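Local coordinates for protein BrkA autotransporter (Bordetella pertussis, PDB 3QQ2) that forms the outer-membrane beta-barrel pore that carries its passenger domain to the cell surface, where the mature protein inhibits the classical complement pathway, at residues G22-T27 with G279-F284; G62-G67 with A96-D101; L106-R111 with W140-G145; Q159-L164 with L189-L194. The protein carries 1 engineered substitution. One frame throughout, in Å; residues are numbered along the deposited sequence.

Contact 1 (G22-T27 with G279-F284)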
loop_
_atom_site.group_PDB
_atom_site.type_symbol
_atom_site.label_atom_id
_atom_site.label_comp_id
_atom_site.label_asym_id
_atom_site.label_seq_id
_atom_site.Cartn_x
_atom_site.Cartn_y
_atom_site.Cartn_z
ATOM N N GLY A 22 -35.439 10.628 -27.490
ATOM C CA GLY A 22 -34.649 9.867 -28.474
ATOM C C GLY A 22 -33.419 9.169 -27.902
ATOM O O GLY A 22 -33.147 9.264 -26.711
ATOM N N PRO A 23 -32.684 8.426 -28.745
ATOM C CA PRO A 23 -31.425 7.844 -28.334
ATOM C C PRO A 23 -30.336 8.860 -28.551
ATOM O O PRO A 23 -30.505 9.760 -29.374
ATOM C CB PRO A 23 -31.242 6.714 -29.336
ATOM C CG PRO A 23 -31.833 7.245 -30.574
ATOM C CD PRO A 23 -33.046 8.014 -30.113
ATOM N N TRP A 24 -29.230 8.724 -27.825
ATOM C CA TRP A 24 -28.070 9.624 -27.992
ATOM C C TRP A 24 -26.750 8.937 -27.653
ATOM O O TRP A 24 -26.728 7.974 -26.909
ATOM C CB TRP A 24 -28.240 10.938 -27.210
ATOM C CG TRP A 24 -28.501 10.765 -25.759
ATOM C CD1 TRP A 24 -29.718 10.749 -25.141
ATOM C CD2 TRP A 24 -27.525 10.602 -24.718
ATOM N NE1 TRP A 24 -29.564 10.587 -23.777
ATOM C CE2 TRP A 24 -28.228 10.503 -23.493
ATOM C CE3 TRP A 24 -26.128 10.550 -24.699
ATOM C CZ2 TRP A 24 -27.585 10.333 -22.275
ATOM C CZ3 TRP A 24 -25.491 10.393 -23.487
ATOM C CH2 TRP A 24 -26.217 10.275 -22.289
ATOM N N ALA A 25 -25.663 9.404 -28.243
ATOM C CA ALA A 25 -24.348 8.945 -27.843
ATOM C C ALA A 25 -23.391 10.117 -27.684
ATOM O O ALA A 25 -23.379 11.056 -28.500
ATOM C CB ALA A 25 -23.798 7.939 -28.845
ATOM N N ARG A 26 -22.579 10.078 -26.636
ATOM C CA ARG A 26 -21.584 11.141 -26.464
ATOM C C ARG A 26 -20.243 10.598 -26.073
ATOM O O ARG A 26 -20.130 9.824 -25.131
ATOM C CB ARG A 26 -22.042 12.202 -25.459
ATOM C CG ARG A 26 -22.055 11.760 -24.008
ATOM C CD ARG A 26 -22.377 12.962 -23.124
ATOM N NE ARG A 26 -21.794 12.869 -21.786
ATOM C CZ ARG A 26 -20.571 13.277 -21.482
ATOM N NH1 ARG A 26 -19.786 13.798 -22.419
ATOM N NH2 ARG A 26 -20.126 13.165 -20.244
ATOM N N THR A 27 -19.228 11.008 -26.811
ATOM C CA THR A 27 -17.867 10.688 -26.440
ATOM C C THR A 27 -17.174 11.941 -25.881
ATOM O O THR A 27 -17.692 13.047 -26.013
ATOM C CB THR A 27 -17.108 10.079 -27.621
ATOM O OG1 THR A 27 -15.789 9.767 -27.195
ATOM C CG2 THR A 27 -17.024 11.055 -28.792
ATOM N N GLY A 279 -20.995 14.862 -29.594
ATOM C CA GLY A 279 -22.246 14.212 -29.233
ATOM C C GLY A 279 -23.213 14.142 -30.387
ATOM O O GLY A 279 -23.275 15.092 -31.170
ATOM N N TYR A 280 -23.953 13.031 -30.488
ATOM C CA TYR A 280 -25.009 12.867 -31.483
ATOM C C TYR A 280 -26.347 12.514 -30.838
ATOM O O TYR A 280 -26.392 11.691 -29.934
ATOM C CB TYR A 280 -24.649 11.780 -32.515
ATOM C CG TYR A 280 -25.856 11.337 -33.350
ATOM C CD1 TYR A 280 -26.743 10.362 -32.877
ATOM C CD2 TYR A 280 -26.135 11.918 -34.586
ATOM C CE1 TYR A 280 -27.861 9.972 -33.620
ATOM C CE2 TYR A 280 -27.254 11.522 -35.332
ATOM C CZ TYR A 280 -28.103 10.550 -34.834
ATOM O OH TYR A 280 -29.204 10.166 -35.546
ATOM N N ARG A 281 -27.439 13.087 -31.340
ATOM C CA ARG A 281 -28.786 12.751 -30.855
ATOM C C ARG A 281 -29.778 12.665 -32.012
ATOM O O ARG A 281 -29.754 13.504 -32.916
ATOM C CB ARG A 281 -29.277 13.767 -29.808
ATOM C CG ARG A 281 -30.772 13.670 -29.491
ATOM C CD ARG A 281 -31.180 14.558 -28.331
ATOM N NE ARG A 281 -32.593 14.402 -27.970
ATOM C CZ ARG A 281 -33.055 13.643 -26.962
ATOM N NH1 ARG A 281 -32.225 12.948 -26.174
ATOM N NH2 ARG A 281 -34.363 13.564 -26.737
ATOM N N TYR A 282 -30.654 11.658 -31.954
ATOM C CA TYR A 282 -31.682 11.363 -32.967
ATOM C C TYR A 282 -33.022 11.720 -32.359
ATOM O O TYR A 282 -33.397 11.202 -31.307
ATOM C CB TYR A 282 -31.656 9.867 -33.315
ATOM C CG TYR A 282 -32.387 9.414 -34.588
ATOM C CD1 TYR A 282 -33.569 10.021 -35.003
ATOM C CD2 TYR A 282 -31.906 8.321 -35.352
ATOM C CE1 TYR A 282 -34.234 9.603 -36.143
ATOM C CE2 TYR A 282 -32.573 7.890 -36.509
ATOM C CZ TYR A 282 -33.742 8.548 -36.887
ATOM O OH TYR A 282 -34.433 8.175 -38.015
ATOM N N SER A 283 -33.744 12.615 -33.021
ATOM C CA SER A 283 -35.022 13.111 -32.515
ATOM C C SER A 283 -36.149 12.153 -32.851
ATOM O O SER A 283 -37.309 12.371 -32.486
ATOM C CB SER A 283 -35.283 14.503 -33.049
ATOM O OG SER A 283 -34.448 15.398 -32.358
ATOM N N PHE A 284 -35.763 11.090 -33.551
ATOM C CA PHE A 284 -36.541 9.872 -33.762
ATOM C C PHE A 284 -37.962 10.056 -34.276
ATOM O O PHE A 284 -38.809 10.602 -33.570
ATOM C CB PHE A 284 -36.529 8.946 -32.531
ATOM C CG PHE A 284 -36.672 7.494 -32.900
ATOM C CD1 PHE A 284 -37.928 6.960 -33.210
ATOM C CD2 PHE A 284 -35.548 6.680 -33.017
ATOM C CE1 PHE A 284 -38.063 5.640 -33.596
ATOM C CE2 PHE A 284 -35.679 5.366 -33.406
ATOM C CZ PHE A 284 -36.941 4.846 -33.701
ATOM O OXT PHE A 284 -38.281 9.630 -35.391
#

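Contact 2 (G62-G67 with A96-D101)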
loop_
_atom_site.group_PDB
_atom_site.type_symbol
_atom_site.label_atom_id
_atom_site.label_comp_id
_atom_site.label_asym_id
_atom_site.label_seq_id
_atom_site.Cartn_x
_atom_site.Cartn_y
_atom_site.Cartn_z
ATOM N N GLY A 62 -43.651 24.463 -20.423
ATOM C CA GLY A 62 -42.350 23.862 -20.666
ATOM C C GLY A 62 -42.379 22.612 -21.529
ATOM O O GLY A 62 -43.288 22.413 -22.328
ATOM N N ARG A 63 -41.359 21.780 -21.362
ATOM C CA ARG A 63 -41.185 20.540 -22.097
ATOM C C ARG A 63 -40.229 19.652 -21.252
ATOM O O ARG A 63 -39.068 20.015 -21.005
ATOM C CB ARG A 63 -40.651 20.867 -23.499
ATOM C CG ARG A 63 -39.924 19.748 -24.232
ATOM C CD ARG A 63 -40.255 19.755 -25.727
ATOM N NE ARG A 63 -41.655 19.391 -25.937
ATOM C CZ ARG A 63 -42.132 18.146 -25.913
ATOM N NH1 ARG A 63 -41.325 17.109 -25.709
ATOM N NH2 ARG A 63 -43.426 17.939 -26.093
ATOM N N TRP A 64 -40.744 18.522 -20.765
ATOM C CA TRP A 64 -40.022 17.653 -19.825
ATOM C C TRP A 64 -39.410 16.401 -20.473
ATOM O O TRP A 64 -39.986 15.793 -21.359
ATOM C CB TRP A 64 -40.951 17.204 -18.696
ATOM C CG TRP A 64 -41.106 18.158 -17.531
ATOM C CD1 TRP A 64 -42.154 19.001 -17.295
ATOM C CD2 TRP A 64 -40.207 18.319 -16.422
ATOM N NE1 TRP A 64 -41.956 19.696 -16.126
ATOM C CE2 TRP A 64 -40.769 19.298 -15.567
ATOM C CE3 TRP A 64 -38.962 17.756 -16.083
ATOM C CZ2 TRP A 64 -40.133 19.722 -14.387
ATOM C CZ3 TRP A 64 -38.332 18.172 -14.905
ATOM C CH2 TRP A 64 -38.923 19.144 -14.072
ATOM N N TYR A 65 -38.248 16.014 -19.976
ATOM C CA TYR A 65 -37.480 14.923 -20.515
ATOM C C TYR A 65 -36.981 14.070 -19.357
ATOM O O TYR A 65 -36.401 14.595 -18.401
ATOM C CB TYR A 65 -36.291 15.488 -21.301
ATOM C CG TYR A 65 -36.690 16.090 -22.612
ATOM C CD1 TYR A 65 -36.984 17.444 -22.727
ATOM C CD2 TYR A 65 -36.796 15.297 -23.739
ATOM C CE1 TYR A 65 -37.378 17.991 -23.949
ATOM C CE2 TYR A 65 -37.197 15.817 -24.956
ATOM C CZ TYR A 65 -37.483 17.158 -25.061
ATOM O OH TYR A 65 -37.877 17.630 -26.291
ATOM N N ALA A 66 -37.222 12.763 -19.421
ATOM C CA ALA A 66 -36.728 11.854 -18.387
ATOM C C ALA A 66 -36.079 10.712 -19.108
ATOM O O ALA A 66 -36.417 10.473 -20.259
ATOM C CB ALA A 66 -37.866 11.363 -17.521
ATOM N N GLY A 67 -35.137 10.027 -18.471
ATOM C CA GLY A 67 -34.492 8.875 -19.107
ATOM C C GLY A 67 -33.229 8.360 -18.432
ATOM O O GLY A 67 -32.945 8.713 -17.291
ATOM N N ALA A 96 -33.417 13.616 -15.544
ATOM C CA ALA A 96 -34.522 14.433 -16.009
ATOM C C ALA A 96 -33.987 15.764 -16.523
ATOM O O ALA A 96 -32.951 16.259 -16.101
ATOM C CB ALA A 96 -35.538 14.663 -14.888
ATOM N N ALA A 97 -34.717 16.345 -17.448
ATOM C CA ALA A 97 -34.346 17.609 -18.006
ATOM C C ALA A 97 -35.647 18.348 -18.175
ATOM O O ALA A 97 -36.655 17.759 -18.554
ATOM C CB ALA A 97 -33.666 17.410 -19.348
ATOM N N TYR A 98 -35.633 19.630 -17.840
ATOM C CA TYR A 98 -36.708 20.529 -18.198
ATOM C C TYR A 98 -36.186 21.567 -19.171
ATOM O O TYR A 98 -35.002 21.889 -19.189
ATOM C CB TYR A 98 -37.288 21.192 -16.962
ATOM C CG TYR A 98 -38.299 22.283 -17.261
ATOM C CD1 TYR A 98 -39.590 21.967 -17.715
ATOM C CD2 TYR A 98 -37.974 23.635 -17.068
ATOM C CE1 TYR A 98 -40.525 22.971 -17.969
ATOM C CE2 TYR A 98 -38.902 24.646 -17.315
ATOM C CZ TYR A 98 -40.176 24.316 -17.772
ATOM O OH TYR A 98 -41.093 25.322 -18.032
ATOM N N VAL A 99 -37.078 22.060 -20.013
ATOM C CA VAL A 99 -36.748 23.089 -20.983
ATOM C C VAL A 99 -37.981 23.925 -21.034
ATOM O O VAL A 99 -39.055 23.407 -21.343
ATOM C CB VAL A 99 -36.543 22.497 -22.367
ATOM C CG1 VAL A 99 -36.540 23.592 -23.395
ATOM C CG2 VAL A 99 -35.251 21.704 -22.420
ATOM N N GLY A 100 -37.837 25.203 -20.705
ATOM C CA GLY A 100 -38.968 26.109 -20.633
ATOM C C GLY A 100 -39.215 26.817 -21.941
ATOM O O GLY A 100 -38.293 26.975 -22.766
ATOM N N ASP A 101 -40.471 27.225 -22.138
ATOM C CA ASP A 101 -40.845 28.092 -23.256
ATOM C C ASP A 101 -40.086 29.408 -23.110
ATOM O O ASP A 101 -39.564 29.947 -24.085
ATOM C CB ASP A 101 -42.357 28.355 -23.273
ATOM C CG ASP A 101 -43.178 27.112 -23.625
ATOM O OD1 ASP A 101 -44.432 27.200 -23.615
ATOM O OD2 ASP A 101 -42.574 26.050 -23.907
#

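Contact 3 (L106-R111 with W140-G145)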
loop_
_atom_site.group_PDB
_atom_site.type_symbol
_atom_site.label_atom_id
_atom_site.label_comp_id
_atom_site.label_asym_id
_atom_site.label_seq_id
_atom_site.Cartn_x
_atom_site.Cartn_y
_atom_site.Cartn_z
ATOM N N LEU A 106 -33.127 23.053 -16.898
ATOM C CA LEU A 106 -32.333 22.429 -15.858
ATOM C C LEU A 106 -32.252 20.932 -16.002
ATOM O O LEU A 106 -33.253 20.283 -16.301
ATOM C CB LEU A 106 -32.766 22.850 -14.440
ATOM C CG LEU A 106 -34.162 22.808 -13.812
ATOM C CD1 LEU A 106 -34.804 21.426 -13.794
ATOM C CD2 LEU A 106 -33.988 23.313 -12.398
ATOM N N ASP A 107 -31.064 20.376 -15.796
ATOM C CA ASP A 107 -30.946 18.923 -15.736
ATOM C C ASP A 107 -30.355 18.483 -14.427
ATOM O O ASP A 107 -29.449 19.123 -13.882
ATOM C CB ASP A 107 -30.089 18.351 -16.861
ATOM C CG ASP A 107 -29.701 19.381 -17.866
ATOM O OD1 ASP A 107 -30.532 19.748 -18.723
ATOM O OD2 ASP A 107 -28.547 19.830 -17.797
ATOM N N THR A 108 -30.878 17.369 -13.941
ATOM C CA THR A 108 -30.260 16.647 -12.856
ATOM C C THR A 108 -29.944 15.247 -13.349
ATOM O O THR A 108 -30.701 14.693 -14.135
ATOM C CB THR A 108 -31.162 16.562 -11.649
ATOM O OG1 THR A 108 -30.465 15.859 -10.622
ATOM C CG2 THR A 108 -32.485 15.831 -11.979
ATOM N N VAL A 109 -28.818 14.688 -12.918
ATOM C CA VAL A 109 -28.385 13.387 -13.420
ATOM C C VAL A 109 -27.663 12.634 -12.326
ATOM O O VAL A 109 -26.816 13.196 -11.626
ATOM C CB VAL A 109 -27.514 13.505 -14.715
ATOM C CG1 VAL A 109 -27.886 14.754 -15.521
ATOM C CG2 VAL A 109 -26.056 13.527 -14.412
ATOM N N LEU A 110 -28.024 11.368 -12.167
ATOM C CA LEU A 110 -27.471 10.518 -11.121
ATOM C C LEU A 110 -26.694 9.442 -11.805
ATOM O O LEU A 110 -27.223 8.761 -12.688
ATOM C CB LEU A 110 -28.593 9.849 -10.345
ATOM C CG LEU A 110 -28.393 9.691 -8.843
ATOM C CD1 LEU A 110 -29.409 8.717 -8.285
ATOM C CD2 LEU A 110 -26.966 9.269 -8.474
ATOM N N ARG A 111 -25.432 9.294 -11.425
ATOM C CA ARG A 111 -24.596 8.234 -12.000
ATOM C C ARG A 111 -24.042 7.304 -10.946
ATOM O O ARG A 111 -23.603 7.730 -9.887
ATOM C CB ARG A 111 -23.474 8.817 -12.837
ATOM C CG ARG A 111 -23.950 9.442 -14.123
ATOM C CD ARG A 111 -22.771 9.672 -15.036
ATOM N NE ARG A 111 -23.074 10.513 -16.186
ATOM C CZ ARG A 111 -23.392 11.801 -16.113
ATOM N NH1 ARG A 111 -23.473 12.408 -14.936
ATOM N NH2 ARG A 111 -23.628 12.483 -17.222
ATOM N N TRP A 140 -23.800 12.987 -8.576
ATOM C CA TRP A 140 -25.091 13.597 -8.785
ATOM C C TRP A 140 -24.846 15.044 -9.135
ATOM O O TRP A 140 -24.096 15.736 -8.460
ATOM C CB TRP A 140 -25.951 13.461 -7.530
ATOM C CG TRP A 140 -27.242 14.300 -7.500
ATOM C CD1 TRP A 140 -28.488 13.898 -7.880
ATOM C CD2 TRP A 140 -27.395 15.661 -7.025
ATOM N NE1 TRP A 140 -29.401 14.902 -7.674
ATOM C CE2 TRP A 140 -28.761 15.995 -7.153
ATOM C CE3 TRP A 140 -26.505 16.631 -6.518
ATOM C CZ2 TRP A 140 -29.268 17.260 -6.789
ATOM C CZ3 TRP A 140 -27.012 17.893 -6.156
ATOM C CH2 TRP A 140 -28.383 18.189 -6.295
ATOM N N SER A 141 -25.464 15.519 -10.200
ATOM C CA SER A 141 -25.270 16.906 -10.553
ATOM C C SER A 141 -26.583 17.532 -10.887
ATOM O O SER A 141 -27.539 16.869 -11.288
ATOM C CB SER A 141 -24.354 17.031 -11.745
ATOM O OG SER A 141 -25.026 16.532 -12.882
ATOM N N LEU A 142 -26.610 18.835 -10.717
ATOM C CA LEU A 142 -27.795 19.603 -10.950
ATOM C C LEU A 142 -27.321 20.858 -11.634
ATOM O O LEU A 142 -26.362 21.497 -11.196
ATOM C CB LEU A 142 -28.511 19.916 -9.634
ATOM C CG LEU A 142 -29.859 20.640 -9.646
ATOM C CD1 LEU A 142 -29.628 22.124 -9.756
ATOM C CD2 LEU A 142 -30.814 20.130 -10.738
ATOM N N GLU A 143 -28.004 21.193 -12.717
ATOM C CA GLU A 143 -27.568 22.233 -13.601
ATOM C C GLU A 143 -28.753 22.958 -14.149
ATOM O O GLU A 143 -29.757 22.344 -14.463
ATOM C CB GLU A 143 -26.823 21.593 -14.726
ATOM C CG GLU A 143 -26.555 22.500 -15.851
ATOM C CD GLU A 143 -25.951 21.743 -16.991
ATOM O OE1 GLU A 143 -26.392 21.954 -18.141
ATOM O OE2 GLU A 143 -25.054 20.910 -16.726
ATOM N N GLY A 144 -28.622 24.274 -14.255
ATOM C CA GLY A 144 -29.676 25.139 -14.800
ATOM C C GLY A 144 -29.132 26.371 -15.528
ATOM O O GLY A 144 -27.912 26.603 -15.559
ATOM N N GLY A 145 -30.029 27.164 -16.115
ATOM C CA GLY A 145 -29.619 28.352 -16.853
ATOM C C GLY A 145 -30.683 28.926 -17.764
ATOM O O GLY A 145 -31.740 28.327 -17.967
#

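Contact 4 (Q159-L164 with L189-L194)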
loop_
_atom_site.group_PDB
_atom_site.type_symbol
_atom_site.label_atom_id
_atom_site.label_comp_id
_atom_site.label_asym_id
_atom_site.label_seq_id
_atom_site.Cartn_x
_atom_site.Cartn_y
_atom_site.Cartn_z
ATOM N N GLN A 159 -25.079 29.970 -17.150
ATOM C CA GLN A 159 -25.367 28.637 -16.637
ATOM C C GLN A 159 -24.713 28.341 -15.277
ATOM O O GLN A 159 -23.604 28.784 -14.985
ATOM C CB GLN A 159 -25.005 27.564 -17.676
ATOM C CG GLN A 159 -23.525 27.551 -18.111
ATOM C CD GLN A 159 -23.320 27.180 -19.590
ATOM O OE1 GLN A 159 -22.252 26.673 -19.976
ATOM N NE2 GLN A 159 -24.330 27.446 -20.425
ATOM N N ALA A 160 -25.418 27.582 -14.450
ATOM C CA ALA A 160 -24.901 27.168 -13.157
ATOM C C ALA A 160 -25.012 25.640 -12.976
ATOM O O ALA A 160 -26.022 25.023 -13.322
ATOM C CB ALA A 160 -25.603 27.925 -12.044
ATOM N N GLU A 161 -23.941 25.047 -12.463
ATOM C CA GLU A 161 -23.854 23.625 -12.260
ATOM C C GLU A 161 -23.174 23.331 -10.923
ATOM O O GLU A 161 -21.989 23.615 -10.714
ATOM C CB GLU A 161 -23.100 22.943 -13.423
ATOM C CG GLU A 161 -23.050 21.379 -13.303
ATOM C CD GLU A 161 -22.251 20.668 -14.416
ATOM O OE1 GLU A 161 -21.051 21.002 -14.637
ATOM O OE2 GLU A 161 -22.829 19.752 -15.054
ATOM N N VAL A 162 -23.953 22.774 -10.008
ATOM C CA VAL A 162 -23.404 22.146 -8.813
ATOM C C VAL A 162 -23.255 20.632 -9.076
ATOM O O VAL A 162 -24.079 20.031 -9.743
ATOM C CB VAL A 162 -24.260 22.483 -7.556
ATOM C CG1 VAL A 162 -25.664 22.904 -7.956
ATOM C CG2 VAL A 162 -24.316 21.314 -6.574
ATOM N N MET A 163 -22.181 20.040 -8.581
ATOM C CA MET A 163 -21.913 18.621 -8.785
ATOM C C MET A 163 -21.442 17.980 -7.465
ATOM O O MET A 163 -20.585 18.529 -6.776
ATOM C CB MET A 163 -20.887 18.456 -9.910
ATOM C CG MET A 163 -20.096 17.168 -9.915
ATOM S SD MET A 163 -20.643 16.034 -11.201
ATOM C CE MET A 163 -19.446 14.715 -10.997
ATOM N N LEU A 164 -22.038 16.844 -7.096
ATOM C CA LEU A 164 -21.636 16.092 -5.902
ATOM C C LEU A 164 -21.192 14.713 -6.333
ATOM O O LEU A 164 -21.829 14.104 -7.179
ATOM C CB LEU A 164 -22.782 15.953 -4.884
ATOM C CG LEU A 164 -23.630 17.134 -4.347
ATOM C CD1 LEU A 164 -24.355 16.782 -3.025
ATOM C CD2 LEU A 164 -22.842 18.443 -4.166
ATOM N N LEU A 189 -18.574 20.250 -6.436
ATOM C CA LEU A 189 -18.199 21.215 -7.476
ATOM C C LEU A 189 -19.286 22.229 -7.647
ATOM O O LEU A 189 -20.473 21.886 -7.613
ATOM C CB LEU A 189 -17.971 20.561 -8.837
ATOM C CG LEU A 189 -16.538 20.162 -9.192
ATOM C CD1 LEU A 189 -16.040 19.028 -8.271
ATOM C CD2 LEU A 189 -16.383 19.790 -10.674
ATOM N N GLY A 190 -18.851 23.482 -7.803
ATOM C CA GLY A 190 -19.680 24.596 -8.291
ATOM C C GLY A 190 -19.157 24.949 -9.673
ATOM O O GLY A 190 -17.947 24.841 -9.915
ATOM N N ARG A 191 -20.045 25.326 -10.595
ATOM C CA ARG A 191 -19.594 25.840 -11.891
ATOM C C ARG A 191 -20.434 26.970 -12.523
ATOM O O ARG A 191 -21.645 26.844 -12.737
ATOM C CB ARG A 191 -19.315 24.716 -12.873
ATOM C CG ARG A 191 -18.825 25.200 -14.237
ATOM C CD ARG A 191 -17.558 24.465 -14.713
ATOM N NE ARG A 191 -17.754 23.089 -15.209
ATOM C CZ ARG A 191 -17.847 22.009 -14.433
ATOM N NH1 ARG A 191 -17.794 22.129 -13.112
ATOM N NH2 ARG A 191 -18.004 20.802 -14.970
ATOM N N LEU A 192 -19.732 28.075 -12.799
ATOM C CA LEU A 192 -20.271 29.293 -13.400
ATOM C C LEU A 192 -19.711 29.464 -14.798
ATOM O O LEU A 192 -18.539 29.171 -15.035
ATOM C CB LEU A 192 -19.864 30.498 -12.568
ATOM C CG LEU A 192 -20.485 30.646 -11.187
ATOM C CD1 LEU A 192 -20.334 32.087 -10.780
ATOM C CD2 LEU A 192 -21.948 30.277 -11.180
ATOM N N GLY A 193 -20.546 29.945 -15.714
ATOM C CA GLY A 193 -20.168 30.095 -17.109
ATOM C C GLY A 193 -21.190 30.850 -17.935
ATOM O O GLY A 193 -22.338 31.059 -17.514
ATOM N N LEU A 194 -20.762 31.262 -19.125
ATOM C CA LEU A 194 -21.614 31.967 -20.063
ATOM C C LEU A 194 -21.233 31.602 -21.486
ATOM O O LEU A 194 -20.046 31.584 -21.815
ATOM C CB LEU A 194 -21.427 33.457 -19.859
ATOM C CG LEU A 194 -22.203 34.425 -20.742
ATOM C CD1 LEU A 194 -23.574 34.751 -20.159
ATOM C CD2 LEU A 194 -21.385 35.675 -20.877
#

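Contact 1 (G22-T27 with G279-F284)
The beta barrel of this translocator domain is closed where Trp24, Ala25 and Arg26 of its first strand face Arg281, Tyr280 and Gly279 of its last. Strands 22-27 and 279-282 run antiparallel, their directions 177° apart. Ala25 and Tyr280 form a hydrogen-bonded pair: Ala25 N binds Tyr280 O at 2.9 Å and Tyr280 N binds Ala25 O at 2.9 Å. Two residues along, Tyr282 N donates to Pro23 O over 3.2 Å. Trp24, Arg26 and Arg281 share one face of the sheet. Their polar ends find acidic or hydroxyl partners there: Arg26 pairs with Glu50, Arg281 with Asp19 and Asp54, and Trp24 NE1 with Tyr95 OH. This is consistent with a lining of the polar pore. Ala25 and Tyr280 occupy the other face, where the phenol of Tyr280 bonds to His256. Arg281 sets off with CG anti to the backbone N (chi1 167°) and stays extended to NE, which carries its guanidinium back past Trp24 to Gly22. CA of Gly22 lies over one guanidinium face, near the rim. Near the C-terminus Pro23 CG packs on Tyr282 CB at 3.8 Å, and Pro23 CD meets CD2 of the C-terminal Phe284 at 4.1 Å. The indole and guanidinium planes are turned 32° apart, and CD1 of Trp24 approaches the guanidinium edge, 3.5 Å from Arg281 NH1.

Contact 2 (G62-G67 with A96-D101)
An aromatic contact of Trp64 with Tyr98 dominates this antiparallel pairing at one end of the barrel wall, within the hairpin of strands 62-78 and 86-100. CB of Tyr98 sits over the six-membered ring of the indole, 3.8 Å from its centroid and 9° off the normal, a CH-pi contact. CD1 of the phenol lies above the same indole near its rim, 3.6 Å from Trp64 CE2. The two ring planes are inclined by 48°. Because CG of Tyr98 is anti to its backbone N (chi1 173°), the phenol runs along the strand toward Gly62, whose CA is 3.3 Å from Tyr98 OH. Gly62 has no side chain to obstruct the ring. Ala96 CB lies at the indole edge, near its plane. On the other face Tyr65 CB packs on Ala97 CB at 3.8 Å. Backbone bonds tie Tyr65 to Ala97 in both directions, with Tyr65 N reaching Ala97 O at 2.8 Å; those between Arg63 and Val99 are weak. Beyond the pair, Trp64 meets the ring of Trp57 on strand 42-57, while Tyr98 touches Leu106 on strand 104-120, so the hairpin continues the wall between these two strands.

Contact 3 (L106-R111 with W140-G145)
The indole of Trp140 has Leu110 at its edge, CG lying 4.3 Å from Trp140 CD1 near the ring plane, while Thr108 OG1 and Val109 O approach obliquely. On the opposite side of the sheet the carboxylates of Asp107 and Glu143 lie side by side, their planes 77° apart. They are like charges modelled close together, with Glu161 near Glu143 and Arg191 placed against Glu161. Thr108 turns OG1 anti to the backbone N (chi1 -179°), which sets its hydroxyl to donate to Ser141 O at 3.2 Å. That carbonyl also accepts Val109 N at 3.0 Å and is thus held by two donors. Thr108 CB then packs on Leu142 CD2 at 3.7 Å. Further backbone bonds join Asp107 N to Glu143 O at 2.7 Å and Ser141 N to Val109 O at 3.0 Å. Leu106, Leu110, Trp140 and Leu142 thus gather with Thr108 on one face, and Asp107, Val109, Ser141 and Glu143 on the other, the division characteristic of a transmembrane beta barrel with an apolar outer surface, probably toward lipid, and a polar pore.

Contact 4 (Q159-L164 with L189-L194)
Leu189 lies against Met163, their side chains next to each other and pointing the same way, with CB of Leu189 3.8 Å from Met163 CB. Its backbone is gripped in both directions: Leu189 N donates to Met163 O at 2.7 Å, and Leu189 O receives Met163 N. Gly190 follows opposite Val162 in a non-hydrogen-bonded pair, and its carbonyl turns to the hydroxyl of Thr217. Arg191 carries the main polar contact. Its CG is anti to the backbone N (chi1 -179°), and bends at chi2 and chi3 bring the guanidinium beside Glu161, whose chain is extended. Glu161 OE1 lies over one face of that guanidinium, 3.1 Å from Arg191 NH2. It stands well out of the plane, so the salt bridge rests on charge and no N-H points at the oxygen; carboxylate and guanidinium are turned 68° apart. Arg191 NH1 is hydrogen-bonded to Thr217 OG1. In the backbone, Glu161 N donates to Arg191 O at 2.9 Å, whereas the return bond is weak. Leu192 crosses to the other face, where its CD2 meets Ala160 CB at 4.4 Å. Gly193 accepts Gln159 N through its O at 3.0 Å, and Gln159 CG lies 3.8 Å from Gly193 O. The amide end of Gln159 goes on to Arg213. Strand 154-173 is flanked by strand 130-149, with Met163 touching Ser141, and strand 186-201 by strand 207-221, with Leu192 on Trp216.

How the contacts relate
All four are surface contacts between antiparallel neighbours in one barrel wall, but they differ in range: contact 1 joins the two ends of the domain, whereas contacts 2, 3 and 4 pair strands close in sequence. Contacts 2 and 3 are linked through strands 86-100 and 104-120, where a probable hydrogen bond joins Tyr98 N to Leu106 O. Contacts 3 and 4 meet likewise through Trp140 N and Leu164 O. Contact 1 touches contact 2 by packing, Arg281 against Tyr65. Chemically, arginines bound to acids mark contact 1, the Trp64-Tyr98 aromatic pair, probably on the outer face, contact 2, clustered acids contact 3, and in contact 4 an arginine is placed against Glu161, itself close to the acids of contact 3.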